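Local coordinates for hypothetical protein Ta0852 (PDB 1YB2), which is of unproven function but is probably an S-adenosylmethionine-dependent RNA methyltransferase, related to the enzymes that methylate adenine 58 of tRNA, at residues 228-241 with 254-268. Numbering follows the deposited sequence.
Sequences GMHHLETVELMKRR and DDLTHTAFITFAIKK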
ATOM      1  N   GLY A 228     -17.377   9.954  17.747  1.00 32.67           N
ATOM      2  CA  GLY A 228     -16.997   8.648  18.297  1.00 32.61           C
ATOM      3  C   GLY A 228     -15.803   8.002  17.602  1.00 32.57           C
ATOM      4  O   GLY A 228     -15.577   6.803  17.713  1.00 30.97           O
HETATM    5  N   MSE A 229     -15.050   8.815  16.871  1.00 32.52           N
HETATM    6  CA  MSE A 229     -13.798   8.408  16.252  1.00 34.75           C
HETATM    7  C   MSE A 229     -12.652   9.114  16.936  1.00 31.73           C
HETATM    8  O   MSE A 229     -12.810  10.210  17.448  1.00 31.57           O
HETATM    9  CB  MSE A 229     -13.801   8.728  14.754  1.00 33.57           C
HETATM   10  CG  MSE A 229     -14.653   7.762  13.926  1.00 36.14           C
HETATM   11 SE   MSE A 229     -14.266   8.017  12.010  1.00 46.39          SE
HETATM   12  CE  MSE A 229     -15.887   8.924  11.500  1.00 41.45           C
ATOM     13  N   HIS A 230     -11.499   8.461  16.969  1.00 30.33           N
ATOM     14  CA  HIS A 230     -10.308   9.035  17.588  1.00 29.17           C
ATOM     15  C   HIS A 230      -9.251   9.252  16.499  1.00 27.85           C
ATOM     16  O   HIS A 230      -8.871   8.306  15.824  1.00 26.19           O
ATOM     17  CB  HIS A 230      -9.796   8.089  18.672  1.00 29.18           C
ATOM     18  CG  HIS A 230      -8.661   8.645  19.460  1.00 32.53           C
ATOM     19  ND1 HIS A 230      -8.850   9.436  20.574  1.00 36.74           N
ATOM     20  CD2 HIS A 230      -7.323   8.557  19.277  1.00 34.79           C
ATOM     21  CE1 HIS A 230      -7.672   9.800  21.050  1.00 39.05           C
ATOM     22  NE2 HIS A 230      -6.730   9.278  20.282  1.00 37.59           N
ATOM     23  N   HIS A 231      -8.811  10.501  16.320  1.00 27.43           N
ATOM     24  CA  HIS A 231      -7.757  10.861  15.357  1.00 27.00           C
ATOM     25  C   HIS A 231      -6.434  10.180  15.706  1.00 27.13           C
ATOM     26  O   HIS A 231      -5.987  10.239  16.856  1.00 27.78           O
ATOM     27  CB  HIS A 231      -7.594  12.386  15.309  1.00 26.60           C
ATOM     28  CG  HIS A 231      -6.512  12.875  14.393  1.00 26.03           C
ATOM     29  ND1 HIS A 231      -6.418  12.500  13.067  1.00 26.04           N
ATOM     30  CD2 HIS A 231      -5.522  13.780  14.595  1.00 25.42           C
ATOM     31  CE1 HIS A 231      -5.396  13.124  12.506  1.00 22.23           C
ATOM     32  NE2 HIS A 231      -4.833  13.902  13.414  1.00 26.14           N
ATOM     33  N   LEU A 232      -5.833   9.525  14.715  1.00 25.87           N
ATOM     34  CA  LEU A 232      -4.560   8.829  14.887  1.00 27.06           C
ATOM     35  C   LEU A 232      -3.470   9.729  14.342  1.00 27.39           C
ATOM     36  O   LEU A 232      -2.571  10.123  15.067  1.00 27.09           O
ATOM     37  CB  LEU A 232      -4.557   7.481  14.151  1.00 27.58           C
ATOM     38  CG  LEU A 232      -5.485   6.377  14.696  1.00 28.52           C
ATOM     39  CD1 LEU A 232      -5.446   5.123  13.810  1.00 33.38           C
ATOM     40  CD2 LEU A 232      -5.124   6.016  16.116  1.00 30.77           C
ATOM     41  N   GLU A 233      -3.574  10.058  13.058  1.00 27.28           N
ATOM     42  CA  GLU A 233      -2.631  10.950  12.430  1.00 28.35           C
ATOM     43  C   GLU A 233      -3.128  11.400  11.077  1.00 26.42           C
ATOM     44  O   GLU A 233      -3.986  10.743  10.453  1.00 26.10           O
ATOM     45  CB  GLU A 233      -1.249  10.297  12.308  1.00 28.24           C
ATOM     46  CG  GLU A 233      -1.085   9.257  11.246  1.00 32.33           C
ATOM     47  CD  GLU A 233       0.387   8.909  11.011  1.00 34.55           C
ATOM     48  OE1 GLU A 233       1.280   9.589  11.575  1.00 42.37           O
ATOM     49  OE2 GLU A 233       0.647   7.955  10.244  1.00 44.10           O
ATOM     50  N   THR A 234      -2.587  12.527  10.646  1.00 25.92           N
ATOM     51  CA  THR A 234      -2.839  13.089   9.329  1.00 25.29           C
ATOM     52  C   THR A 234      -1.480  13.402   8.741  1.00 25.77           C
ATOM     53  O   THR A 234      -0.609  14.007   9.419  1.00 24.45           O
ATOM     54  CB  THR A 234      -3.669  14.386   9.395  1.00 24.91           C
ATOM     55  OG1 THR A 234      -4.974  14.095   9.876  1.00 25.55           O
ATOM     56  CG2 THR A 234      -3.805  15.020   8.024  1.00 24.46           C
ATOM     57  N   VAL A 235      -1.300  12.978   7.495  1.00 26.19           N
ATOM     58  CA  VAL A 235      -0.082  13.232   6.752  1.00 27.87           C
ATOM     59  C   VAL A 235      -0.345  14.035   5.481  1.00 28.98           C
ATOM     60  O   VAL A 235      -1.393  13.887   4.840  1.00 29.30           O
ATOM     61  CB  VAL A 235       0.662  11.926   6.389  1.00 27.61           C
ATOM     62  CG1 VAL A 235       1.076  11.169   7.683  1.00 29.44           C
ATOM     63  CG2 VAL A 235      -0.166  11.035   5.462  1.00 29.43           C
ATOM     64  N   GLU A 236       0.602  14.901   5.137  1.00 29.85           N
ATOM     65  CA  GLU A 236       0.692  15.452   3.795  1.00 30.91           C
ATOM     66  C   GLU A 236       1.667  14.577   2.987  1.00 31.15           C
ATOM     67  O   GLU A 236       2.833  14.396   3.371  1.00 29.32           O
ATOM     68  CB  GLU A 236       1.134  16.916   3.856  1.00 30.99           C
ATOM     69  CG  GLU A 236       1.379  17.557   2.482  1.00 32.53           C
ATOM     70  CD  GLU A 236       1.850  18.996   2.599  1.00 33.65           C
ATOM     71  OE1 GLU A 236       2.448  19.361   3.629  1.00 38.06           O
ATOM     72  OE2 GLU A 236       1.612  19.765   1.655  1.00 39.67           O
ATOM     73  N   LEU A 237       1.171  14.006   1.891  1.00 31.79           N
ATOM     74  CA  LEU A 237       1.966  13.159   1.011  1.00 33.97           C
ATOM     75  C   LEU A 237       2.122  13.892  -0.295  1.00 35.44           C
ATOM     76  O   LEU A 237       1.115  14.296  -0.892  1.00 35.30           O
ATOM     77  CB  LEU A 237       1.260  11.822   0.731  1.00 34.84           C
ATOM     78  CG  LEU A 237       1.835  10.514   1.289  1.00 36.94           C
ATOM     79  CD1 LEU A 237       1.254   9.302   0.568  1.00 37.78           C
ATOM     80  CD2 LEU A 237       3.354  10.457   1.206  1.00 39.01           C
HETATM   81  N   MSE A 238       3.362  14.061  -0.742  1.00 36.16           N
HETATM   82  CA  MSE A 238       3.647  14.699  -2.019  1.00 39.89           C
HETATM   83  C   MSE A 238       4.431  13.755  -2.929  1.00 36.39           C
HETATM   84  O   MSE A 238       5.446  13.182  -2.529  1.00 35.70           O
HETATM   85  CB  MSE A 238       4.417  15.994  -1.815  1.00 38.47           C
HETATM   86  CG  MSE A 238       3.639  17.054  -1.076  1.00 44.01           C
HETATM   87 SE   MSE A 238       4.803  18.322  -0.131  1.00 56.03          SE
HETATM   88  CE  MSE A 238       5.073  17.192   1.622  1.00 48.72           C
ATOM     89  N   LYS A 239       3.958  13.608  -4.158  1.00 34.10           N
ATOM     90  CA  LYS A 239       4.563  12.700  -5.103  1.00 32.76           C
ATOM     91  C   LYS A 239       4.948  13.451  -6.382  1.00 32.00           C
ATOM     92  O   LYS A 239       4.157  14.226  -6.916  1.00 30.96           O
ATOM     93  CB  LYS A 239       3.569  11.586  -5.430  1.00 33.23           C
ATOM     94  CG  LYS A 239       4.025  10.655  -6.542  1.00 35.51           C
ATOM     95  CD  LYS A 239       2.942  10.535  -7.620  1.00 40.26           C
ATOM     96  CE  LYS A 239       3.493   9.803  -8.833  1.00 42.36           C
ATOM     97  NZ  LYS A 239       3.072  10.446 -10.089  1.00 42.33           N
ATOM     98  N   ARG A 240       6.161  13.241  -6.861  1.00 30.77           N
ATOM     99  CA  ARG A 240       6.482  13.680  -8.201  1.00 31.14           C
ATOM    100  C   ARG A 240       7.332  12.675  -8.935  1.00 30.57           C
ATOM    101  O   ARG A 240       8.240  12.057  -8.368  1.00 29.93           O
ATOM    102  CB  ARG A 240       7.106  15.071  -8.239  1.00 32.12           C
ATOM    103  CG  ARG A 240       8.519  15.195  -7.771  1.00 34.99           C
ATOM    104  CD  ARG A 240       9.106  16.518  -8.268  1.00 40.00           C
ATOM    105  NE  ARG A 240      10.471  16.671  -7.780  1.00 44.65           N
ATOM    106  CZ  ARG A 240      11.537  16.863  -8.553  1.00 47.48           C
ATOM    107  NH1 ARG A 240      11.413  16.981  -9.876  1.00 48.64           N
ATOM    108  NH2 ARG A 240      12.736  16.964  -7.991  1.00 49.08           N
ATOM    109  N   ARG A 241       6.999  12.507 -10.203  1.00 29.77           N
ATOM    110  CA  ARG A 241       7.747  11.623 -11.063  1.00 29.27           C
ATOM    111  C   ARG A 241       9.053  12.272 -11.483  1.00 28.82           C
ATOM    112  O   ARG A 241       9.113  13.477 -11.798  1.00 27.67           O
ATOM    113  CB  ARG A 241       6.912  11.249 -12.267  1.00 29.30           C
ATOM    114  CG  ARG A 241       7.637  10.287 -13.169  1.00 31.83           C
ATOM    115  CD  ARG A 241       6.732   9.817 -14.272  1.00 34.85           C
ATOM    116  NE  ARG A 241       7.395   8.791 -15.057  1.00 35.53           N
ATOM    117  CZ  ARG A 241       6.833   8.178 -16.087  1.00 37.58           C
ATOM    118  NH1 ARG A 241       5.597   8.502 -16.473  1.00 39.59           N
ATOM    119  NH2 ARG A 241       7.515   7.252 -16.734  1.00 38.36           N
ATOM    120  N   ASP A 254       3.386  15.070 -15.574  1.00 36.54           N
ATOM    121  CA  ASP A 254       4.641  14.428 -15.161  1.00 37.59           C
ATOM    122  C   ASP A 254       5.610  15.329 -14.404  1.00 37.59           C
ATOM    123  O   ASP A 254       6.346  14.848 -13.540  1.00 37.54           O
ATOM    124  CB  ASP A 254       5.370  13.827 -16.378  1.00 38.38           C
ATOM    125  CG  ASP A 254       4.845  12.436 -16.766  1.00 40.27           C
ATOM    126  OD1 ASP A 254       3.862  11.960 -16.158  1.00 41.04           O
ATOM    127  OD2 ASP A 254       5.425  11.824 -17.697  1.00 42.75           O
ATOM    128  N   ASP A 255       5.639  16.615 -14.744  1.00 36.97           N
ATOM    129  CA  ASP A 255       6.491  17.576 -14.035  1.00 37.57           C
ATOM    130  C   ASP A 255       5.804  18.244 -12.817  1.00 37.15           C
ATOM    131  O   ASP A 255       6.389  19.134 -12.178  1.00 37.07           O
ATOM    132  CB  ASP A 255       7.001  18.662 -14.994  1.00 37.54           C
ATOM    133  CG  ASP A 255       7.966  18.121 -16.047  1.00 39.80           C
ATOM    134  OD1 ASP A 255       8.564  17.027 -15.843  1.00 40.73           O
ATOM    135  OD2 ASP A 255       8.125  18.801 -17.083  1.00 40.32           O
ATOM    136  N   LEU A 256       4.568  17.837 -12.527  1.00 36.08           N
ATOM    137  CA  LEU A 256       3.801  18.414 -11.423  1.00 35.75           C
ATOM    138  C   LEU A 256       4.025  17.598 -10.156  1.00 35.52           C
ATOM    139  O   LEU A 256       4.125  16.365 -10.206  1.00 35.06           O
ATOM    140  CB  LEU A 256       2.306  18.372 -11.744  1.00 35.80           C
ATOM    141  CG  LEU A 256       1.516  19.595 -12.247  1.00 36.52           C
ATOM    142  CD1 LEU A 256       2.338  20.519 -13.101  1.00 35.86           C
ATOM    143  CD2 LEU A 256       0.298  19.091 -12.992  1.00 35.46           C
ATOM    144  N   THR A 257       4.099  18.271  -9.017  1.00 35.29           N
ATOM    145  CA  THR A 257       4.015  17.527  -7.791  1.00 35.40           C
ATOM    146  C   THR A 257       2.552  17.402  -7.377  1.00 35.32           C
ATOM    147  O   THR A 257       1.784  18.358  -7.469  1.00 35.69           O
ATOM    148  CB  THR A 257       5.058  17.912  -6.678  1.00 35.73           C
ATOM    149  OG1 THR A 257       4.445  17.881  -5.373  1.00 36.14           O
ATOM    150  CG2 THR A 257       5.727  19.206  -6.935  1.00 35.91           C
ATOM    151  N   HIS A 258       2.161  16.185  -7.033  1.00 34.45           N
ATOM    152  CA  HIS A 258       0.794  15.890  -6.661  1.00 34.77           C
ATOM    153  C   HIS A 258       0.723  15.681  -5.148  1.00 34.57           C
ATOM    154  O   HIS A 258       1.576  15.000  -4.577  1.00 34.46           O
ATOM    155  CB  HIS A 258       0.308  14.685  -7.462  1.00 34.52           C
ATOM    156  CG  HIS A 258       0.485  14.871  -8.939  1.00 37.52           C
ATOM    157  ND1 HIS A 258       1.524  14.300  -9.644  1.00 39.00           N
ATOM    158  CD2 HIS A 258      -0.182  15.655  -9.822  1.00 38.42           C
ATOM    159  CE1 HIS A 258       1.459  14.685 -10.909  1.00 40.55           C
ATOM    160  NE2 HIS A 258       0.435  15.510 -11.042  1.00 41.16           N
ATOM    161  N   THR A 259      -0.277  16.294  -4.514  1.00 33.83           N
ATOM    162  CA  THR A 259      -0.373  16.348  -3.048  1.00 33.89           C
ATOM    163  C   THR A 259      -1.697  15.807  -2.515  1.00 33.43           C
ATOM    164  O   THR A 259      -2.766  16.229  -2.961  1.00 34.16           O
ATOM    165  CB  THR A 259      -0.195  17.784  -2.544  1.00 33.56           C
ATOM    166  OG1 THR A 259       1.132  18.228  -2.837  1.00 35.29           O
ATOM    167  CG2 THR A 259      -0.416  17.867  -1.037  1.00 35.16           C
ATOM    168  N   ALA A 260      -1.614  14.881  -1.565  1.00 32.40           N
ATOM    169  CA  ALA A 260      -2.788  14.366  -0.847  1.00 31.80           C
ATOM    170  C   ALA A 260      -2.654  14.617   0.654  1.00 30.90           C
ATOM    171  O   ALA A 260      -1.542  14.582   1.208  1.00 30.42           O
ATOM    172  CB  ALA A 260      -2.965  12.889  -1.098  1.00 31.53           C
ATOM    173  N   PHE A 261      -3.786  14.865   1.305  1.00 28.97           N
ATOM    174  CA  PHE A 261      -3.831  14.989   2.756  1.00 27.16           C
ATOM    175  C   PHE A 261      -4.645  13.808   3.268  1.00 26.77           C
ATOM    176  O   PHE A 261      -5.821  13.667   2.930  1.00 26.20           O
ATOM    177  CB  PHE A 261      -4.448  16.326   3.155  1.00 26.83           C
ATOM    178  CG  PHE A 261      -3.584  17.519   2.800  1.00 27.77           C
ATOM    179  CD1 PHE A 261      -2.795  18.133   3.768  1.00 27.01           C
ATOM    180  CD2 PHE A 261      -3.522  17.990   1.492  1.00 28.55           C
ATOM    181  CE1 PHE A 261      -1.979  19.212   3.449  1.00 26.37           C
ATOM    182  CE2 PHE A 261      -2.708  19.079   1.162  1.00 30.04           C
ATOM    183  CZ  PHE A 261      -1.935  19.686   2.150  1.00 27.93           C
ATOM    184  N   ILE A 262      -4.002  12.936   4.033  1.00 25.74           N
ATOM    185  CA  ILE A 262      -4.616  11.669   4.410  1.00 25.27           C
ATOM    186  C   ILE A 262      -4.763  11.601   5.922  1.00 24.49           C
ATOM    187  O   ILE A 262      -3.770  11.674   6.652  1.00 23.78           O
ATOM    188  CB  ILE A 262      -3.800  10.472   3.901  1.00 25.29           C
ATOM    189  CG1 ILE A 262      -3.557  10.600   2.376  1.00 26.50           C
ATOM    190  CG2 ILE A 262      -4.508   9.150   4.262  1.00 23.15           C
ATOM    191  CD1 ILE A 262      -2.415   9.688   1.861  1.00 27.89           C
ATOM    192  N   THR A 263      -6.006  11.485   6.381  1.00 24.31           N
ATOM    193  CA  THR A 263      -6.327  11.410   7.814  1.00 24.42           C
ATOM    194  C   THR A 263      -6.752   9.981   8.174  1.00 24.51           C
ATOM    195  O   THR A 263      -7.592   9.381   7.494  1.00 24.55           O
ATOM    196  CB  THR A 263      -7.462  12.402   8.175  1.00 24.99           C
ATOM    197  OG1 THR A 263      -6.992  13.737   8.001  1.00 25.25           O
ATOM    198  CG2 THR A 263      -7.969  12.215   9.635  1.00 23.75           C
ATOM    199  N   PHE A 264      -6.149   9.432   9.223  1.00 24.13           N
ATOM    200  CA  PHE A 264      -6.557   8.138   9.777  1.00 24.33           C
ATOM    201  C   PHE A 264      -7.220   8.330  11.136  1.00 24.09           C
ATOM    202  O   PHE A 264      -6.727   9.093  11.966  1.00 23.71           O
ATOM    203  CB  PHE A 264      -5.343   7.219   9.964  1.00 24.87           C
ATOM    204  CG  PHE A 264      -4.597   6.935   8.698  1.00 26.97           C
ATOM    205  CD1 PHE A 264      -3.443   7.657   8.376  1.00 29.15           C
ATOM    206  CD2 PHE A 264      -5.057   5.957   7.809  1.00 28.92           C
ATOM    207  CE1 PHE A 264      -2.736   7.401   7.187  1.00 30.96           C
ATOM    208  CE2 PHE A 264      -4.357   5.687   6.610  1.00 30.41           C
ATOM    209  CZ  PHE A 264      -3.199   6.405   6.306  1.00 29.64           C
ATOM    210  N   ALA A 265      -8.308   7.607  11.370  1.00 23.44           N
ATOM    211  CA  ALA A 265      -9.045   7.677  12.633  1.00 23.75           C
ATOM    212  C   ALA A 265      -9.520   6.276  13.019  1.00 24.03           C
ATOM    213  O   ALA A 265      -9.821   5.445  12.142  1.00 22.96           O
ATOM    214  CB  ALA A 265     -10.233   8.639  12.496  1.00 23.93           C
ATOM    215  N   ILE A 266      -9.566   6.006  14.318  1.00 23.37           N
ATOM    216  CA  ILE A 266     -10.102   4.730  14.828  1.00 22.68           C
ATOM    217  C   ILE A 266     -11.479   4.902  15.491  1.00 22.93           C
ATOM    218  O   ILE A 266     -11.676   5.822  16.277  1.00 22.08           O
ATOM    219  CB  ILE A 266      -9.070   4.029  15.789  1.00 22.26           C
ATOM    220  CG1 ILE A 266      -9.528   2.632  16.229  1.00 22.87           C
ATOM    221  CG2 ILE A 266      -8.672   4.949  16.990  1.00 22.48           C
ATOM    222  CD1 ILE A 266      -8.395   1.807  16.858  1.00 22.73           C
ATOM    223  N   LYS A 267     -12.430   4.020  15.151  1.00 23.44           N
ATOM    224  CA  LYS A 267     -13.750   3.982  15.798  1.00 23.50           C
ATOM    225  C   LYS A 267     -13.660   3.505  17.255  1.00 24.00           C
ATOM    226  O   LYS A 267     -13.140   2.412  17.545  1.00 23.83           O
ATOM    227  CB  LYS A 267     -14.708   3.058  15.012  1.00 23.70           C
ATOM    228  CG  LYS A 267     -16.102   2.855  15.660  1.00 23.33           C
ATOM    229  CD  LYS A 267     -16.975   4.105  15.531  1.00 23.91           C
ATOM    230  CE  LYS A 267     -18.269   3.979  16.370  1.00 25.46           C
ATOM    231  NZ  LYS A 267     -19.144   2.863  15.854  1.00 27.34           N
ATOM    232  N   LYS A 268     -14.206   4.306  18.169  1.00 23.78           N
ATOM    233  CA  LYS A 268     -14.274   3.913  19.577  1.00 24.63           C
ATOM    234  C   LYS A 268     -15.508   3.073  19.836  1.00 24.56           C
ATOM    235  O   LYS A 268     -16.534   3.283  19.199  1.00 24.23           O
ATOM    236  CB  LYS A 268     -14.258   5.150  20.466  1.00 24.43           C
ATOM    237  CG  LYS A 268     -12.976   5.954  20.293  1.00 25.71           C
ATOM    238  CD  LYS A 268     -12.931   7.200  21.197  1.00 26.48           C
ATOM    239  CE  LYS A 268     -14.015   8.177  20.824  1.00 28.30           C
ATOM    240  NZ  LYS A 268     -13.888   9.426  21.618  1.00 31.55           N
TER
HETATM  241  O   HOH W   1     -11.806  11.365  20.201  1.00 50.24           O
HETATM  242  O   HOH W   2       5.023  14.172 -11.404  1.00 25.72           O
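M229-K239 and H258-K267 pair as a long antiparallel ladder, the strand axes at 144°, interrupted by a classic beta bulge where L232 and E233 both face F264. F264 O takes L232 N at 2.9 Å and, more weakly, E233 N at 3.5 Å, while F264 N returns an almost straight bond to E233 O. Beyond the bulge the pairs V235-I262, L237-A260 and K239-H258 each exchange two backbone bonds. On the face bearing E236 and F261, the glutamate runs alongside the phenyl ring: with CG anti to the backbone N (chi1 175°) and the chain extended, its CG makes an off-centre CH-pi contact, 4.3 Å from the F261 centroid, and the carboxylate plane lies 26° from the ring. At the bulge L232 CD2 meets I266 CG2 at 3.8 Å; on the face of V235 and I262, V235 CG2 packs on I262 CB and L237 CD1 reaches I262 CD1 at 3.9 Å. Near the hairpin end, R241 NH1 stands 3.5 Å from D254 OD2, a salt bridge of charges alone because the oxygen lies well out of the guanidinium plane; R241 NH2 hydrogen-bonds to E32 O of the second subunit. A water accepts from R241 N and lies near D254 O and L256 O, though it need not donate to both at once. Strand 258-267 is the reversed strand of the Rossmann-like methyltransferase sheet (order 3-2-1-4-5-7-6), set between 205-211 and the outermost strand 229-242. T234-R241 extend this sheet into the second subunit, where R240 NE of that chain bridges E236 OE1. Helix 214-223 covers T234 and F261, and strand 71-76 meets H230 and I266.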